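Local coordinates for D-isomer specific 2-hydroxyacid dehydrogenase family protein (Aeromonas salmonicida subsp. salmonicida, PDB 3HG7) that probably acts as an NAD-dependent oxidoreductase of the D-isomer-specific 2-hydroxyacid dehydrogenase family, at residues 48-53 with 68-73; 97-102 with 280-285; 163-168 with 178-183; 202-207 with 229-234; 239-244 with 266-271. The protein carries 1 engineered substitution. All coordinates share one frame; numbering follows the deposited sequence.

The five contacts run from one domain of the chain, across the junction, into the other. Contact 1 joins two strands of the five-strand parallel sheet, about 39 Å centre to centre from contact 3 and 40 Å from contact 5, and closes before contact 2 opens. Contacts 3, 4 and 5 belong to the NAD-binding domain with its seven-strand parallel sheet: contact 3 lies at one edge, contact 4 in loops following two strands, and contact 5 near the other end. They follow one another along the chain, all nested inside the loop closed by contact 2. That contact touches contact 4, with Ser-281 OG 4.2 Å from Val-229 CG1, and gathers chain near the domain junction.

Contact 1 of 5, residues 48-53 with 68-73; sequences AHILMA and LSWFQS
Ile-50 to Ala-53 and Trp-70 to Ser-73 run parallel as neighbouring strands, their axes 4.6 Å apart, stitched by hydrogen bonds from Leu-51 N to Trp-70 O, from Gln-72 N to Leu-51 O and from Ala-53 N to Gln-72 O. Just before the strands, His-49 O takes the amide of Ser-69 (N to O 2.9 Å) and, weakly, that of Trp-70. On one face Leu-51 and Phe-71 lie side by side and point the same way. Phe-71, with CG anti to its backbone N (chi1 179°), presents its ring squarely to Leu-51 CD2, which stands 3.8 Å from the ring centroid and 1° off the normal, a CH-pi contact. Phe-71 CE1 lies 3.7 Å from Ala-53 CB, and Ala-53 O is at the ring edge. Leu-68 CD1 leans forward past His-49 O to Leu-51 CB, 3.8 Å away. On the other face Ile-50 CG2 touches Trp-70 CE3 at 3.5 Å, and Met-52 SD runs beside Gln-72 CG. Gln-72 NE2 donates to Ser-73 O and Asn-94 O, while OE1 bonds to Thr-93 OG1 and Asn-296 ND2. The two strands belong to a beta-alpha-beta unit whose connection includes helix 55-58, packed on the Leu-51 and Phe-71 face; helix 286-301 packs on Ile-50 and Trp-70, and strand 6-11 flanks strand 50-53.

Contact 2 of 5, residues 97-102 with 280-285; sequences GIFGPL and NSAYSF
Apolar packing joins Phe-99 and Leu-102 to Ala-282, whose methyl group sits in the corner they form: CB lies 3.8 Å from Phe-99 CD2 and equally far from Leu-102 CB. With CG anti to its carbonyl carbon (chi1 -77°), Leu-102 turns CD1 away from this methyl, to the edge of the Phe-285 ring, 3.8 Å from CE2, the two side chains crossing at a slant. The aromatic rings are layered from within their own segments. Ile-98 CG1 sits over the centre of the Phe-99 ring, 3.7 Å above its plane, and Tyr-283 CD1 does the same for the Phe-285 ring at 3.8 Å.

Polar atoms approach without hydrogen bonding across the contact. Tyr-283 O and Ser-284 OG both lie in the plane of the Phe-99 ring at its edge, where the ring hydrogens point; Ser-284 OG is 3.7 Å from CZ. Tyr-283 O also lies 3.5 Å from Leu-102 CD1. Outside partners hold the polar side chains: Ser-284 OG bonds to Thr-74 O, Ser-281 OG to Asp-255 and Tyr-283 OH to Asp-14.

The contact brings the start of helix 100-115 against the loop leading into helix 286-301. A glycerol, probably from the crystallisation liquor, lies about 4 Å from the Phe-99 side chain and may mark a pocket, as in 2-hydroxyacid dehydrogenases, whose active site lies in the cleft between two domains.

Contact 3 of 5, residues 163-168 with 178-183; sequences GMKVLG and GFDQVY
The ring of Phe-179 turns its edge to the Leu-167 carbonyl carbon, which lies in the ring plane, while Gly-168 comes in obliquely, its CA 3.3 Å from CD1. With no side chain on Gly-168, the ring can press close to the backbone; Val-166 CG1 likewise approaches it between face and edge. The Tyr-183 ring also uses an edge, to which Leu-167 CD2 comes within 4.1 Å of CE2. Its OH accepts a hydrogen bond from Gln-181 NE2 (2.8 Å), which has this hydroxyl in its amide plane. These residues lie where strand 181-183 closes one edge of the seven-strand parallel sheet of the Rossmann-type NAD-binding domain, and Phe-179 touches the probable glycine-rich nucleotide loop. Between the strands, Asp-180 N bonds to Val-166 O, Gly-168 N to Gln-181 O at 2.9 Å, and Tyr-183 N to Gly-168 O at 2.7 Å, the last almost straight at 178°. Val-166 N seems to donate to Asp-180 OD2, and Lys-165, its chain bent at chi3 and chi4, brings NZ towards the same oxygen as a weak salt bridge; that oxygen's position is less certain. Asp-180 OD1 pairs with Lys-160 from helix 150-161, whose Ala-156 touches both Val-166 and Phe-179.

Contact 4 of 5, residues 202-207 with 229-234; sequences LPATRE and VGRGNA
In Arg-231, chi1 (-42°) sets CG anti to the carbonyl carbon and so against Ala-204 CB, 3.9 Å away; the bends at chi2 (-75°) and chi3 (-51°) then turn the guanidinium group, which that methyl approaches obliquely. Asn-233 meets the same methyl, its OD1 standing 4.0 Å from Ala-204 CB, and its CB lies almost as near, so Ala-204 is lodged against two side chains.

No direct hydrogen bond spans the segments. A water links them loosely, donating to Leu-202 O at 2.7 Å and accepting weakly from Arg-231 N at 3.5 Å. The backbone of Gly-230 passes just beyond, its CA 3.9 Å from Leu-202 O. The contact buries Leu-202 N, which has no partner in the model. Within 229-234, Ala-234 N bonds to Arg-231 O (3.2 Å) at the short 3-10 turn. Asn-228 bonds to the same bend at two points: OD1 takes Gly-230 N and ND2 donates to Arg-231 O.

The guanidinium group has its strongest partner elsewhere, NH1 forming a salt bridge with Asp-79. A glycerol, probably from the crystallisation liquor, lies about 5 Å from Gly-230 and may mark a pocket. Both segments are loops of the Rossmann-type NAD-binding domain that follow strands of its parallel sheet: residues 202-207 come after strand 197-200, and the loop of residues 229-234 links strand 225-228 to helix 237-245, while Val-229 packs against Met-103 and Tyr-106 of helix 100-115.

Contact 5 of 5, residues 239-244 with 266-271; sequences DLLTAL and SPLWGQ
Leu-244, which faces Gln-271 across the contact, is held in its helix by a hydrogen bond from its N to Leu-240 O (3.0 Å). Its carbonyl O accepts from Asn-273 ND2. Gln-271 NE2 stops 3.9 Å from Leu-244 O, without a hydrogen bond, and donates instead to Asn-273 OD1, so Asn-273 serves both partners. With CG anti to the backbone N (chi1 -174°) and a bend at chi2, Gln-271 brings its amide beside the helix; NE2 lies 4.1 Å from Leu-244 CB.

Leu-241 carries the apolar side. Its CD1 meets Leu-268 CD2 at 3.5 Å, the two side chains meeting at an oblique angle; Leu-241 has an unusual rotamer, so this closeness may be partly strain or model error. The same methyl touches Pro-267 CB at 4.0 Å. Ser-266 OG accepts from Leu-268 N at 3.2 Å, an ST turn, and a type I beta turn runs from Leu-268 to Gln-271.

In the Rossmann-type NAD-binding domain, helix 237-245 thus packs against the loop between strands 251-254 and 274-276, with Leu-240 and Leu-244 resting on Ala-252 of the first strand, and Leu-244 and Leu-268 each touching Leu-274 of the second, an edge strand.

Contact 1 of 5, residues 48-53 with 68-73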
# COMPACT_ATOMS: atom_id res chain seq x y z
N ALA A 48 -11.40 9.89 25.15
CA ALA A 48 -11.76 8.88 24.13
C ALA A 48 -11.43 7.48 24.60
O ALA A 48 -10.26 7.16 24.88
CB ALA A 48 -11.04 9.18 22.84
N HIS A 49 -12.45 6.64 24.67
CA HIS A 49 -12.22 5.20 24.77
C HIS A 49 -11.83 4.56 23.45
O HIS A 49 -11.08 3.59 23.44
CB HIS A 49 -13.45 4.50 25.34
CG HIS A 49 -13.97 5.16 26.57
ND1 HIS A 49 -14.95 6.12 26.52
CD2 HIS A 49 -13.60 5.05 27.87
CE1 HIS A 49 -15.20 6.55 27.75
NE2 HIS A 49 -14.38 5.93 28.59
N ILE A 50 -12.32 5.12 22.34
CA ILE A 50 -12.06 4.56 21.01
C ILE A 50 -11.52 5.68 20.18
O ILE A 50 -12.01 6.79 20.29
CB ILE A 50 -13.35 4.00 20.35
CG1 ILE A 50 -13.99 2.95 21.29
CG2 ILE A 50 -13.02 3.31 19.00
CD1 ILE A 50 -15.27 2.37 20.74
N LEU A 51 -10.54 5.41 19.33
CA LEU A 51 -10.03 6.45 18.43
C LEU A 51 -10.03 5.91 16.98
O LEU A 51 -9.64 4.75 16.73
CB LEU A 51 -8.60 6.80 18.84
CG LEU A 51 -7.90 7.88 18.03
CD1 LEU A 51 -8.53 9.25 18.31
CD2 LEU A 51 -6.41 7.88 18.38
N MET A 52 -10.48 6.72 16.02
CA MET A 52 -10.25 6.37 14.60
C MET A 52 -9.49 7.54 13.96
O MET A 52 -9.98 8.67 14.02
CB MET A 52 -11.56 6.14 13.86
CG MET A 52 -11.33 5.80 12.34
SD MET A 52 -12.37 4.52 11.53
CE MET A 52 -13.93 5.36 11.73
N ALA A 53 -8.32 7.26 13.41
CA ALA A 53 -7.37 8.33 13.02
C ALA A 53 -6.33 7.82 12.08
O ALA A 53 -6.13 6.61 11.96
CB ALA A 53 -6.65 8.86 14.27
N LEU A 68 -7.86 5.39 26.51
CA LEU A 68 -7.92 4.68 25.23
C LEU A 68 -7.79 3.16 25.38
O LEU A 68 -6.83 2.69 26.00
CB LEU A 68 -6.84 5.20 24.28
CG LEU A 68 -6.79 4.54 22.89
CD1 LEU A 68 -8.07 4.85 22.10
CD2 LEU A 68 -5.60 5.00 22.11
N SER A 69 -8.76 2.44 24.81
CA SER A 69 -8.87 0.99 24.79
C SER A 69 -8.63 0.39 23.41
O SER A 69 -8.05 -0.72 23.28
CB SER A 69 -10.30 0.62 25.22
OG SER A 69 -10.42 0.86 26.61
N TRP A 70 -9.14 1.09 22.40
CA TRP A 70 -9.05 0.62 21.00
C TRP A 70 -8.90 1.78 19.99
O TRP A 70 -9.67 2.74 19.96
CB TRP A 70 -10.24 -0.27 20.65
CG TRP A 70 -10.36 -0.59 19.20
CD1 TRP A 70 -9.36 -0.95 18.33
CD2 TRP A 70 -11.56 -0.54 18.44
NE1 TRP A 70 -9.87 -1.13 17.09
CE2 TRP A 70 -11.22 -0.86 17.11
CE3 TRP A 70 -12.89 -0.22 18.74
CZ2 TRP A 70 -12.17 -0.89 16.07
CZ3 TRP A 70 -13.83 -0.25 17.72
CH2 TRP A 70 -13.46 -0.59 16.40
N PHE A 71 -7.86 1.67 19.18
CA PHE A 71 -7.53 2.64 18.11
C PHE A 71 -7.63 1.89 16.79
O PHE A 71 -6.89 0.94 16.54
CB PHE A 71 -6.10 3.12 18.35
CG PHE A 71 -5.56 4.12 17.34
CD1 PHE A 71 -6.29 4.50 16.23
CD2 PHE A 71 -4.27 4.59 17.50
CE1 PHE A 71 -5.72 5.41 15.26
CE2 PHE A 71 -3.71 5.48 16.57
CZ PHE A 71 -4.45 5.87 15.44
N GLN A 72 -8.59 2.30 15.98
CA GLN A 72 -8.71 1.83 14.61
C GLN A 72 -7.97 2.84 13.71
O GLN A 72 -8.43 3.99 13.55
CB GLN A 72 -10.17 1.78 14.17
CG GLN A 72 -10.36 1.41 12.67
CD GLN A 72 -9.93 -0.01 12.37
OE1 GLN A 72 -10.43 -0.98 12.97
NE2 GLN A 72 -8.97 -0.14 11.44
N SER A 73 -6.84 2.40 13.17
CA SER A 73 -6.11 3.18 12.13
C SER A 73 -6.89 3.18 10.82
O SER A 73 -7.52 2.20 10.45
CB SER A 73 -4.70 2.62 11.90
OG SER A 73 -4.09 3.25 10.76

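Contact 2 of 5, residues 97-102 with 280-285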
# COMPACT_ATOMS: atom_id res chain seq x y z
N GLY A 97 -7.44 -6.00 3.61
CA GLY A 97 -8.40 -6.75 2.83
C GLY A 97 -9.28 -5.96 1.86
O GLY A 97 -10.09 -6.56 1.13
N ILE A 98 -9.11 -4.64 1.81
CA ILE A 98 -9.98 -3.84 0.96
C ILE A 98 -9.24 -3.18 -0.22
O ILE A 98 -9.82 -2.33 -0.88
CB ILE A 98 -10.74 -2.76 1.77
CG1 ILE A 98 -9.75 -1.83 2.50
CG2 ILE A 98 -11.72 -3.45 2.79
CD1 ILE A 98 -10.36 -0.54 3.10
N PHE A 99 -7.99 -3.57 -0.46
CA PHE A 99 -7.14 -2.84 -1.41
C PHE A 99 -6.85 -3.60 -2.68
O PHE A 99 -6.16 -3.07 -3.53
CB PHE A 99 -5.82 -2.43 -0.77
CG PHE A 99 -5.98 -1.63 0.48
CD1 PHE A 99 -5.78 -2.22 1.73
CD2 PHE A 99 -6.39 -0.30 0.41
CE1 PHE A 99 -5.92 -1.48 2.88
CE2 PHE A 99 -6.56 0.46 1.58
CZ PHE A 99 -6.33 -0.16 2.81
N GLY A 100 -7.35 -4.83 -2.81
CA GLY A 100 -7.12 -5.65 -4.03
C GLY A 100 -7.50 -4.96 -5.35
O GLY A 100 -6.65 -4.74 -6.22
N PRO A 101 -8.79 -4.67 -5.54
CA PRO A 101 -9.21 -4.00 -6.76
C PRO A 101 -8.50 -2.68 -7.06
O PRO A 101 -8.23 -2.39 -8.22
CB PRO A 101 -10.71 -3.75 -6.52
CG PRO A 101 -11.13 -4.82 -5.62
CD PRO A 101 -9.93 -5.24 -4.80
N LEU A 102 -8.21 -1.88 -6.03
CA LEU A 102 -7.57 -0.60 -6.24
C LEU A 102 -6.15 -0.80 -6.69
O LEU A 102 -5.67 -0.06 -7.58
CB LEU A 102 -7.61 0.22 -4.93
CG LEU A 102 -8.98 0.82 -4.69
CD1 LEU A 102 -8.98 1.35 -3.21
CD2 LEU A 102 -9.33 1.94 -5.64
N ASN A 280 -0.29 6.81 -3.24
CA ASN A 280 -1.73 6.91 -3.38
C ASN A 280 -2.29 5.82 -4.29
O ASN A 280 -3.38 5.96 -4.85
CB ASN A 280 -2.15 8.34 -3.79
CG ASN A 280 -1.75 8.71 -5.22
OD1 ASN A 280 -0.98 7.98 -5.90
ND2 ASN A 280 -2.26 9.84 -5.69
N SER A 281 -1.56 4.71 -4.41
CA SER A 281 -2.00 3.58 -5.27
C SER A 281 -3.32 2.97 -4.79
O SER A 281 -4.13 2.49 -5.60
CB SER A 281 -0.89 2.52 -5.41
OG SER A 281 -0.57 1.91 -4.14
N ALA A 282 -3.56 2.97 -3.47
CA ALA A 282 -4.79 2.37 -2.98
C ALA A 282 -5.24 3.08 -1.71
O ALA A 282 -4.85 2.70 -0.62
CB ALA A 282 -4.59 0.87 -2.73
N TYR A 283 -6.03 4.13 -1.91
CA TYR A 283 -6.57 5.00 -0.87
C TYR A 283 -7.48 4.23 0.05
O TYR A 283 -8.09 3.26 -0.37
CB TYR A 283 -7.38 6.13 -1.53
CG TYR A 283 -7.73 7.21 -0.56
CD1 TYR A 283 -9.04 7.36 -0.07
CD2 TYR A 283 -6.75 8.08 -0.11
CE1 TYR A 283 -9.34 8.37 0.88
CE2 TYR A 283 -7.03 9.07 0.84
CZ TYR A 283 -8.32 9.21 1.32
OH TYR A 283 -8.54 10.22 2.24
N SER A 284 -7.57 4.65 1.33
CA SER A 284 -8.50 4.01 2.27
C SER A 284 -9.80 4.78 2.17
O SER A 284 -9.92 5.88 2.76
CB SER A 284 -7.99 4.15 3.73
OG SER A 284 -6.86 3.31 3.97
N PHE A 285 -10.76 4.23 1.45
CA PHE A 285 -12.00 4.94 1.19
C PHE A 285 -12.90 4.85 2.40
O PHE A 285 -13.03 3.75 2.98
CB PHE A 285 -12.66 4.40 -0.07
CG PHE A 285 -12.03 4.94 -1.33
CD1 PHE A 285 -12.53 6.09 -1.94
CD2 PHE A 285 -10.89 4.35 -1.86
CE1 PHE A 285 -11.91 6.60 -3.09
CE2 PHE A 285 -10.27 4.88 -3.01
CZ PHE A 285 -10.80 5.99 -3.61

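Contact 3 of 5, residues 163-168 with 178-183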
# COMPACT_ATOMS: atom_id res chain seq x y z
N GLY A 163 -4.44 -12.45 -19.85
CA GLY A 163 -3.85 -13.54 -20.62
C GLY A 163 -2.38 -13.68 -20.30
O GLY A 163 -1.64 -14.31 -21.06
N MET A 164 -1.96 -13.08 -19.18
CA MET A 164 -0.59 -13.22 -18.68
C MET A 164 -0.40 -14.54 -17.94
O MET A 164 -1.35 -15.09 -17.38
CB MET A 164 -0.26 -12.06 -17.73
CG MET A 164 -0.05 -10.73 -18.46
SD MET A 164 0.06 -9.31 -17.40
CE MET A 164 1.84 -9.14 -17.20
N LYS A 165 0.84 -15.04 -17.93
CA LYS A 165 1.26 -16.07 -17.00
C LYS A 165 1.45 -15.35 -15.67
O LYS A 165 1.93 -14.20 -15.66
CB LYS A 165 2.57 -16.73 -17.44
CG LYS A 165 2.46 -17.59 -18.71
CD LYS A 165 3.58 -18.67 -18.85
CE LYS A 165 4.01 -19.36 -17.51
NZ LYS A 165 2.92 -19.74 -16.53
N VAL A 166 1.05 -16.00 -14.58
CA VAL A 166 1.16 -15.38 -13.25
C VAL A 166 1.89 -16.27 -12.25
O VAL A 166 1.40 -17.36 -11.89
CB VAL A 166 -0.20 -14.86 -12.67
CG1 VAL A 166 0.04 -14.08 -11.40
CG2 VAL A 166 -0.92 -13.93 -13.68
N LEU A 167 3.06 -15.81 -11.83
CA LEU A 167 3.87 -16.50 -10.84
C LEU A 167 3.93 -15.68 -9.57
O LEU A 167 4.06 -14.45 -9.62
CB LEU A 167 5.29 -16.70 -11.34
CG LEU A 167 5.57 -17.38 -12.68
CD1 LEU A 167 7.06 -17.39 -12.96
CD2 LEU A 167 5.00 -18.79 -12.77
N GLY A 168 3.85 -16.36 -8.43
CA GLY A 168 3.90 -15.68 -7.14
C GLY A 168 5.10 -16.10 -6.32
O GLY A 168 5.62 -17.20 -6.49
N GLY A 178 -5.46 -17.50 -8.30
CA GLY A 178 -5.01 -16.50 -9.26
C GLY A 178 -3.59 -16.70 -9.74
O GLY A 178 -3.24 -16.26 -10.82
N PHE A 179 -2.76 -17.35 -8.92
CA PHE A 179 -1.39 -17.68 -9.31
C PHE A 179 -1.29 -19.05 -10.02
O PHE A 179 -1.78 -20.07 -9.51
CB PHE A 179 -0.46 -17.66 -8.09
CG PHE A 179 -0.36 -16.33 -7.41
CD1 PHE A 179 0.69 -15.46 -7.69
CD2 PHE A 179 -1.31 -15.94 -6.46
CE1 PHE A 179 0.80 -14.21 -7.06
CE2 PHE A 179 -1.21 -14.69 -5.82
CZ PHE A 179 -0.15 -13.83 -6.13
N ASP A 180 -0.65 -19.07 -11.18
CA ASP A 180 -0.30 -20.33 -11.86
C ASP A 180 0.56 -21.24 -10.99
O ASP A 180 0.37 -22.47 -10.94
CB ASP A 180 0.44 -20.04 -13.15
CG ASP A 180 -0.43 -19.38 -14.17
OD1 ASP A 180 -1.67 -19.52 -14.07
OD2 ASP A 180 0.11 -18.71 -15.08
N GLN A 181 1.54 -20.63 -10.34
CA GLN A 181 2.45 -21.32 -9.45
C GLN A 181 2.93 -20.31 -8.42
O GLN A 181 3.07 -19.11 -8.72
CB GLN A 181 3.63 -21.90 -10.25
CG GLN A 181 4.54 -22.81 -9.46
CD GLN A 181 4.40 -24.26 -9.86
OE1 GLN A 181 3.48 -24.95 -9.43
NE2 GLN A 181 5.35 -24.73 -10.67
N VAL A 182 3.13 -20.78 -7.19
CA VAL A 182 3.74 -19.96 -6.16
C VAL A 182 5.06 -20.56 -5.72
O VAL A 182 5.15 -21.76 -5.40
CB VAL A 182 2.81 -19.73 -4.97
CG1 VAL A 182 3.45 -18.74 -4.00
CG2 VAL A 182 1.46 -19.18 -5.44
N TYR A 183 6.09 -19.73 -5.74
CA TYR A 183 7.43 -20.13 -5.37
C TYR A 183 7.86 -19.37 -4.14
O TYR A 183 7.08 -18.60 -3.56
CB TYR A 183 8.41 -19.86 -6.51
CG TYR A 183 8.13 -20.65 -7.76
CD1 TYR A 183 8.62 -21.95 -7.91
CD2 TYR A 183 7.39 -20.10 -8.80
CE1 TYR A 183 8.37 -22.67 -9.06
CE2 TYR A 183 7.13 -20.81 -9.95
CZ TYR A 183 7.63 -22.10 -10.08
OH TYR A 183 7.36 -22.81 -11.22

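Contact 4 of 5, residues 202-207 with 229-234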
# COMPACT_ATOMS: atom_id res chain seq x y z
N LEU A 202 5.59 -6.35 -0.73
CA LEU A 202 6.07 -7.12 0.42
C LEU A 202 5.98 -6.34 1.72
O LEU A 202 6.23 -5.13 1.72
CB LEU A 202 7.52 -7.54 0.22
CG LEU A 202 7.85 -8.69 -0.73
CD1 LEU A 202 9.33 -8.64 -0.97
CD2 LEU A 202 7.43 -10.06 -0.20
N PRO A 203 5.64 -7.04 2.82
CA PRO A 203 5.81 -6.44 4.15
C PRO A 203 7.30 -6.20 4.40
O PRO A 203 8.14 -6.95 3.87
CB PRO A 203 5.26 -7.51 5.09
CG PRO A 203 5.41 -8.78 4.37
CD PRO A 203 5.23 -8.46 2.91
N ALA A 204 7.64 -5.16 5.16
CA ALA A 204 9.04 -4.84 5.42
C ALA A 204 9.61 -5.68 6.58
O ALA A 204 9.50 -5.30 7.74
CB ALA A 204 9.23 -3.34 5.67
N THR A 205 10.18 -6.82 6.23
CA THR A 205 10.86 -7.73 7.16
C THR A 205 12.36 -7.47 7.00
O THR A 205 12.77 -6.81 6.04
CB THR A 205 10.49 -9.21 6.84
OG1 THR A 205 9.09 -9.40 7.01
CG2 THR A 205 11.22 -10.20 7.75
N ARG A 206 13.18 -7.98 7.92
CA ARG A 206 14.63 -7.94 7.74
C ARG A 206 15.08 -8.71 6.48
O ARG A 206 16.06 -8.34 5.83
CB ARG A 206 15.37 -8.45 9.00
CG ARG A 206 15.73 -7.35 10.02
CD ARG A 206 14.53 -6.95 10.91
NE ARG A 206 14.83 -6.10 12.08
CZ ARG A 206 16.01 -5.99 12.70
NH1 ARG A 206 17.08 -6.67 12.29
NH2 ARG A 206 16.12 -5.19 13.75
N GLU A 207 14.32 -9.74 6.12
CA GLU A 207 14.61 -10.58 4.96
C GLU A 207 14.22 -9.91 3.63
O GLU A 207 14.76 -10.24 2.58
CB GLU A 207 13.94 -11.95 5.08
CG GLU A 207 14.06 -12.62 6.47
CD GLU A 207 15.49 -12.66 7.03
OE1 GLU A 207 16.43 -13.02 6.28
OE2 GLU A 207 15.67 -12.32 8.22
N VAL A 229 4.90 -1.19 -4.55
CA VAL A 229 3.75 -0.61 -3.87
C VAL A 229 3.65 -1.11 -2.40
O VAL A 229 2.65 -0.84 -1.73
CB VAL A 229 2.48 -0.98 -4.60
CG1 VAL A 229 2.44 -0.32 -5.99
CG2 VAL A 229 2.42 -2.49 -4.77
N GLY A 230 4.66 -1.84 -1.93
CA GLY A 230 4.72 -2.30 -0.54
C GLY A 230 5.30 -1.25 0.39
O GLY A 230 4.57 -0.41 0.91
N ARG A 231 6.61 -1.29 0.62
CA ARG A 231 7.28 -0.23 1.40
C ARG A 231 8.57 0.14 0.69
O ARG A 231 9.18 -0.70 0.04
CB ARG A 231 7.59 -0.67 2.84
CG ARG A 231 6.48 -1.46 3.57
CD ARG A 231 5.30 -0.58 4.05
NE ARG A 231 5.71 0.59 4.82
CZ ARG A 231 6.13 0.58 6.08
NH1 ARG A 231 6.23 -0.57 6.76
NH2 ARG A 231 6.47 1.72 6.68
N GLY A 232 8.99 1.39 0.84
CA GLY A 232 10.22 1.87 0.21
C GLY A 232 11.39 0.92 0.42
O GLY A 232 12.29 0.83 -0.42
N ASN A 233 11.35 0.23 1.56
CA ASN A 233 12.40 -0.69 2.03
C ASN A 233 12.82 -1.84 1.14
O ASN A 233 13.94 -2.37 1.30
CB ASN A 233 11.98 -1.26 3.39
CG ASN A 233 12.49 -0.44 4.53
OD1 ASN A 233 12.20 -0.72 5.70
ND2 ASN A 233 13.26 0.60 4.20
N ALA A 234 11.93 -2.26 0.24
CA ALA A 234 12.19 -3.39 -0.63
C ALA A 234 13.33 -3.08 -1.59
O ALA A 234 13.99 -3.99 -2.11
CB ALA A 234 10.94 -3.76 -1.39
O HOH W 1 8.60 -4.14 0.87

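Contact 5 of 5, residues 239-244 with 266-271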
# COMPACT_ATOMS: atom_id res chain seq x y z
N ASP A 239 20.82 1.91 -6.10
CA ASP A 239 21.14 0.87 -7.04
C ASP A 239 20.02 0.57 -8.06
O ASP A 239 20.30 0.08 -9.16
CB ASP A 239 21.59 -0.34 -6.26
CG ASP A 239 22.78 -0.02 -5.33
OD1 ASP A 239 22.67 -0.27 -4.12
OD2 ASP A 239 23.80 0.50 -5.81
N LEU A 240 18.78 0.90 -7.71
CA LEU A 240 17.67 0.96 -8.68
C LEU A 240 17.98 1.99 -9.76
O LEU A 240 17.78 1.74 -10.94
CB LEU A 240 16.35 1.35 -7.99
CG LEU A 240 15.23 1.86 -8.92
CD1 LEU A 240 14.79 0.80 -9.92
CD2 LEU A 240 14.04 2.40 -8.16
N LEU A 241 18.47 3.15 -9.33
CA LEU A 241 18.85 4.22 -10.25
C LEU A 241 19.84 3.78 -11.31
O LEU A 241 19.62 3.96 -12.51
CB LEU A 241 19.46 5.33 -9.43
CG LEU A 241 18.93 6.74 -9.62
CD1 LEU A 241 18.75 7.39 -8.28
CD2 LEU A 241 19.86 7.54 -10.46
N THR A 242 20.96 3.19 -10.87
CA THR A 242 22.01 2.75 -11.77
C THR A 242 21.47 1.67 -12.69
O THR A 242 21.78 1.66 -13.87
CB THR A 242 23.27 2.30 -10.98
OG1 THR A 242 23.71 3.39 -10.15
CG2 THR A 242 24.40 1.90 -11.93
N ALA A 243 20.63 0.79 -12.15
CA ALA A 243 19.95 -0.24 -12.97
C ALA A 243 19.17 0.36 -14.14
O ALA A 243 19.27 -0.13 -15.28
CB ALA A 243 19.02 -1.08 -12.10
N LEU A 244 18.39 1.41 -13.85
CA LEU A 244 17.59 2.12 -14.84
C LEU A 244 18.45 2.93 -15.80
O LEU A 244 18.08 3.13 -16.95
CB LEU A 244 16.55 3.04 -14.15
CG LEU A 244 15.42 2.33 -13.43
CD1 LEU A 244 14.65 3.30 -12.52
CD2 LEU A 244 14.49 1.69 -14.45
N SER A 266 15.51 14.52 -4.27
CA SER A 266 15.78 13.16 -4.75
C SER A 266 16.13 13.09 -6.23
O SER A 266 15.43 13.68 -7.07
CB SER A 266 14.59 12.25 -4.44
OG SER A 266 14.86 10.91 -4.82
N PRO A 267 17.22 12.37 -6.57
CA PRO A 267 17.61 12.16 -7.96
C PRO A 267 16.57 11.32 -8.70
O PRO A 267 16.55 11.31 -9.93
CB PRO A 267 18.93 11.39 -7.85
CG PRO A 267 19.41 11.62 -6.45
CD PRO A 267 18.16 11.74 -5.63
N LEU A 268 15.73 10.64 -7.93
CA LEU A 268 14.64 9.82 -8.47
C LEU A 268 13.71 10.61 -9.39
O LEU A 268 13.38 10.15 -10.48
CB LEU A 268 13.86 9.16 -7.32
CG LEU A 268 14.63 8.19 -6.42
CD1 LEU A 268 13.69 7.46 -5.50
CD2 LEU A 268 15.46 7.20 -7.23
N TRP A 269 13.32 11.81 -8.96
CA TRP A 269 12.38 12.65 -9.71
C TRP A 269 12.74 12.75 -11.19
O TRP A 269 11.87 12.56 -12.06
CB TRP A 269 12.31 14.07 -9.12
CG TRP A 269 11.68 14.19 -7.73
CD1 TRP A 269 12.34 14.40 -6.55
CD2 TRP A 269 10.28 14.18 -7.41
NE1 TRP A 269 11.44 14.50 -5.51
CE2 TRP A 269 10.17 14.37 -6.01
CE3 TRP A 269 9.11 14.01 -8.17
CZ2 TRP A 269 8.93 14.40 -5.35
CZ3 TRP A 269 7.87 14.04 -7.50
CH2 TRP A 269 7.80 14.23 -6.12
N GLY A 270 14.01 13.02 -11.46
CA GLY A 270 14.48 13.31 -12.81
C GLY A 270 14.75 12.15 -13.76
O GLY A 270 14.90 12.38 -14.96
N GLN A 271 14.80 10.93 -13.24
CA GLN A 271 15.14 9.73 -14.03
C GLN A 271 14.05 9.41 -15.05
O GLN A 271 12.91 9.15 -14.66
CB GLN A 271 15.37 8.54 -13.09
CG GLN A 271 15.88 7.26 -13.78
CD GLN A 271 17.16 7.47 -14.57
OE1 GLN A 271 18.01 8.27 -14.19
NE2 GLN A 271 17.29 6.75 -15.68